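Local coordinates for putative transcriptional regulator protein (Vibrio parahaemolyticus, PDB 3ER6) that probably acts as a DNA-binding transcriptional regulator of the AraC type, of which this chain comprises the DJ-1/PfpI-like domain, at residues H105-I118 / N162-M176. The protein carries 1 engineered substitution. Sequence-based numbering, arbitrary orientation.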
# COMPACT_ATOMS: atom_id res chain seq x y z
N HIS A 105 21.92 11.53 -3.33
CA HIS A 105 21.57 12.73 -2.56
C HIS A 105 22.52 13.91 -2.84
O HIS A 105 22.07 15.04 -3.06
CB HIS A 105 21.58 12.43 -1.08
CG HIS A 105 21.30 13.62 -0.24
ND1 HIS A 105 22.23 14.15 0.64
CD2 HIS A 105 20.20 14.40 -0.12
CE1 HIS A 105 21.71 15.18 1.27
NE2 HIS A 105 20.48 15.37 0.81
N LEU A 106 23.83 13.65 -2.81
CA LEU A 106 24.83 14.66 -3.17
C LEU A 106 24.59 15.21 -4.56
O LEU A 106 24.82 16.39 -4.81
CB LEU A 106 26.25 14.08 -3.08
CG LEU A 106 26.71 13.70 -1.66
CD1 LEU A 106 28.11 12.99 -1.57
CD2 LEU A 106 26.64 14.90 -0.69
N LYS A 107 24.13 14.38 -5.49
CA LYS A 107 23.86 14.87 -6.85
C LYS A 107 22.52 15.61 -7.02
O LYS A 107 22.22 16.07 -8.11
CB LYS A 107 23.88 13.74 -7.87
CG LYS A 107 25.21 13.00 -8.08
CD LYS A 107 24.87 11.71 -8.89
CE LYS A 107 26.07 10.74 -9.13
NZ LYS A 107 25.51 9.39 -9.66
N GLY A 108 21.70 15.70 -5.97
CA GLY A 108 20.46 16.47 -6.06
C GLY A 108 19.15 15.70 -6.26
O GLY A 108 18.09 16.31 -6.43
N SER A 109 19.21 14.37 -6.23
CA SER A 109 17.98 13.55 -6.27
C SER A 109 17.08 13.94 -5.10
O SER A 109 17.58 14.21 -4.01
CB SER A 109 18.34 12.03 -6.13
OG SER A 109 18.97 11.59 -7.34
N LYS A 110 15.76 13.98 -5.29
CA LYS A 110 14.90 14.01 -4.10
C LYS A 110 14.94 12.64 -3.42
O LYS A 110 14.90 11.62 -4.13
CB LYS A 110 13.45 14.39 -4.42
CG LYS A 110 13.29 15.81 -4.96
CD LYS A 110 11.82 16.05 -5.35
CE LYS A 110 11.63 17.42 -5.95
NZ LYS A 110 12.21 18.41 -5.03
N ILE A 111 15.08 12.61 -2.08
CA ILE A 111 15.15 11.35 -1.33
C ILE A 111 13.91 11.26 -0.45
O ILE A 111 13.68 12.07 0.48
CB ILE A 111 16.42 11.24 -0.44
CG1 ILE A 111 17.72 11.65 -1.17
CG2 ILE A 111 16.56 9.84 0.24
CD1 ILE A 111 18.08 10.74 -2.43
N VAL A 112 13.09 10.25 -0.70
CA VAL A 112 11.81 10.13 0.02
C VAL A 112 11.92 8.85 0.83
O VAL A 112 12.10 7.77 0.26
CB VAL A 112 10.60 9.98 -0.97
CG1 VAL A 112 9.30 9.87 -0.14
CG2 VAL A 112 10.52 11.17 -2.00
N ALA A 113 11.84 8.95 2.15
CA ALA A 113 12.05 7.81 3.02
C ALA A 113 10.75 7.60 3.77
O ALA A 113 10.22 8.57 4.36
CB ALA A 113 13.20 8.06 4.04
N ILE A 114 10.22 6.37 3.73
CA ILE A 114 8.92 6.04 4.31
C ILE A 114 9.06 4.93 5.33
O ILE A 114 9.87 4.00 5.10
CB ILE A 114 7.88 5.67 3.13
CG1 ILE A 114 8.29 4.42 2.37
CG2 ILE A 114 7.82 6.84 2.09
CD1 ILE A 114 7.24 3.99 1.29
N ASP A 115 8.32 5.02 6.46
CA ASP A 115 8.33 3.99 7.45
C ASP A 115 9.80 3.89 7.93
O ASP A 115 10.50 4.92 7.98
CB ASP A 115 7.82 2.65 6.87
CG ASP A 115 7.50 1.57 7.98
OD1 ASP A 115 7.53 1.84 9.20
OD2 ASP A 115 7.18 0.45 7.60
N THR A 116 10.26 2.69 8.26
CA THR A 116 11.67 2.53 8.76
C THR A 116 12.79 2.84 7.71
O THR A 116 13.96 2.89 8.05
CB THR A 116 11.90 1.17 9.45
OG1 THR A 116 11.61 0.09 8.56
CG2 THR A 116 11.01 1.05 10.69
N GLY A 117 12.43 3.05 6.46
CA GLY A 117 13.35 3.71 5.48
C GLY A 117 13.93 4.98 6.09
O GLY A 117 15.06 5.42 5.71
N ILE A 118 13.21 5.59 7.03
CA ILE A 118 13.76 6.77 7.73
C ILE A 118 15.09 6.46 8.48
O ILE A 118 16.01 7.30 8.50
CB ILE A 118 12.70 7.51 8.63
CG1 ILE A 118 11.58 8.07 7.75
CG2 ILE A 118 13.39 8.66 9.48
CD1 ILE A 118 10.29 8.33 8.46
N ASN A 162 16.20 18.49 0.25
CA ASN A 162 15.60 17.55 -0.69
C ASN A 162 15.29 16.20 -0.12
O ASN A 162 15.12 15.23 -0.89
CB ASN A 162 16.49 17.36 -1.91
CG ASN A 162 16.11 18.28 -2.99
OD1 ASN A 162 14.92 18.34 -3.39
ND2 ASN A 162 17.07 19.05 -3.46
N VAL A 163 15.22 16.12 1.20
CA VAL A 163 14.95 14.85 1.87
C VAL A 163 13.52 14.95 2.44
O VAL A 163 13.20 15.88 3.19
CB VAL A 163 15.99 14.55 3.01
CG1 VAL A 163 15.67 13.20 3.69
CG2 VAL A 163 17.40 14.59 2.46
N TYR A 164 12.68 13.99 2.10
CA TYR A 164 11.28 13.95 2.52
C TYR A 164 11.06 12.72 3.38
O TYR A 164 11.32 11.60 2.93
CB TYR A 164 10.35 13.82 1.27
CG TYR A 164 10.47 14.95 0.30
CD1 TYR A 164 9.42 15.88 0.16
CD2 TYR A 164 11.60 15.07 -0.51
CE1 TYR A 164 9.50 16.92 -0.76
CE2 TYR A 164 11.72 16.15 -1.43
CZ TYR A 164 10.67 17.06 -1.52
OH TYR A 164 10.77 18.10 -2.40
N LEU A 165 10.59 12.92 4.59
CA LEU A 165 10.35 11.86 5.50
C LEU A 165 8.84 11.69 5.78
O LEU A 165 8.12 12.67 6.08
CB LEU A 165 11.02 12.13 6.88
CG LEU A 165 12.52 12.49 6.95
CD1 LEU A 165 12.94 12.64 8.44
CD2 LEU A 165 13.40 11.42 6.25
N SER A 166 8.37 10.45 5.71
CA SER A 166 6.96 10.18 6.00
C SER A 166 6.88 8.88 6.89
O SER A 166 7.14 7.78 6.41
CB SER A 166 6.14 10.04 4.71
OG SER A 166 4.80 9.63 5.05
N SER A 167 6.56 9.04 8.18
CA SER A 167 6.48 7.92 9.16
C SER A 167 5.58 6.76 8.70
O SER A 167 5.95 5.60 8.79
CB SER A 167 5.93 8.41 10.50
OG SER A 167 6.87 9.26 11.10
N GLY A 168 4.40 7.09 8.22
CA GLY A 168 3.41 6.09 7.89
C GLY A 168 3.00 5.31 9.14
O GLY A 168 2.78 5.91 10.22
N PRO A 169 2.94 3.97 9.04
CA PRO A 169 3.57 3.15 7.98
C PRO A 169 2.86 3.11 6.61
O PRO A 169 3.54 2.81 5.59
CB PRO A 169 3.64 1.74 8.62
CG PRO A 169 2.43 1.77 9.65
CD PRO A 169 2.53 3.16 10.21
N TYR A 170 1.54 3.36 6.55
CA TYR A 170 0.82 3.19 5.27
C TYR A 170 0.25 4.46 4.64
O TYR A 170 -0.15 4.44 3.44
CB TYR A 170 -0.31 2.13 5.34
CG TYR A 170 0.34 0.83 5.68
CD1 TYR A 170 1.12 0.18 4.73
CD2 TYR A 170 0.29 0.31 6.99
CE1 TYR A 170 1.79 -1.02 5.06
CE2 TYR A 170 0.97 -0.88 7.33
CZ TYR A 170 1.71 -1.52 6.34
OH TYR A 170 2.41 -2.67 6.62
N SER A 171 0.18 5.52 5.42
CA SER A 171 -0.34 6.78 4.93
C SER A 171 0.78 7.76 4.63
O SER A 171 1.45 8.22 5.56
CB SER A 171 -1.31 7.40 5.95
OG SER A 171 -2.58 6.81 5.82
N HIS A 172 0.98 8.06 3.34
CA HIS A 172 2.08 8.94 2.92
C HIS A 172 1.59 10.06 2.01
O HIS A 172 2.32 10.55 1.15
CB HIS A 172 3.14 8.08 2.22
CG HIS A 172 3.64 6.98 3.09
ND1 HIS A 172 4.49 7.21 4.15
CD2 HIS A 172 3.34 5.66 3.13
CE1 HIS A 172 4.73 6.07 4.78
NE2 HIS A 172 4.04 5.12 4.18
N SER A 173 0.32 10.42 2.21
CA SER A 173 -0.36 11.41 1.36
C SER A 173 0.32 12.75 1.38
O SER A 173 0.51 13.37 0.31
CB SER A 173 -1.82 11.63 1.83
OG SER A 173 -2.48 10.40 1.77
N SER A 174 0.69 13.26 2.56
CA SER A 174 1.19 14.61 2.54
C SER A 174 2.50 14.70 1.73
O SER A 174 2.65 15.62 0.91
CB SER A 174 1.30 15.26 3.93
OG SER A 174 2.40 14.73 4.63
N VAL A 175 3.41 13.74 1.91
CA VAL A 175 4.65 13.77 1.13
C VAL A 175 4.44 13.54 -0.36
O VAL A 175 4.98 14.27 -1.20
CB VAL A 175 5.74 12.78 1.71
CG1 VAL A 175 6.81 12.54 0.72
CG2 VAL A 175 6.37 13.37 3.02
N MET A 176 3.67 12.50 -0.70
CA MET A 176 3.45 12.16 -2.10
C MET A 176 2.78 13.35 -2.86
O MET A 176 3.17 13.71 -3.98
CB MET A 176 2.64 10.85 -2.20
CG MET A 176 3.52 9.55 -2.03
SD MET A 176 5.26 9.39 -2.53
CE MET A 176 5.98 8.49 -1.14
O HOH W 1 5.30 0.76 5.36
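Ile114 lies over one face of the His172 ring, its CB 3.9 Å from the ring centroid in a CH-pi contact, while Ser166 O sits in plane at the imidazole edge. Ile111 O lies in plane at the edge of the Tyr164 ring, and the CG2 methyl of Val112 approaches that ring obliquely. Both rings flank a pair of neighbouring parallel strands, 110-114 and 163-166, in the central sheet of a DJ-1/PfpI-like alpha/beta domain. Five backbone hydrogen bonds join the pair, from Ile111 N to Asn162 O through to Asp115 N to Ser166 O. Two bonds fix the imidazole: His172 ND1 is hydrogen-bonded to Ser166 OG at 2.6 Å, and either could be the donor; NE2 donates to Pro169 O from above the carbonyl plane. On the same side of the sheet, Met176 bends so that CE reaches Val112 CG1 at 3.7 Å; on the other, Leu165 CD2 meets Ala113 CB at 4.0 Å. Beyond the strand end, a water donates to Asp115 OD2 and Pro169 O, and His135 binds Asp115 OD1. At the opposite end, Glu182 forms a salt bridge with Lys110 NZ and a hydrogen bond with Tyr164 OH; the bend at chi4 (-52°) lets NZ donate to both Tyr164 OH and, at 3.2 Å, Asn162 OD1.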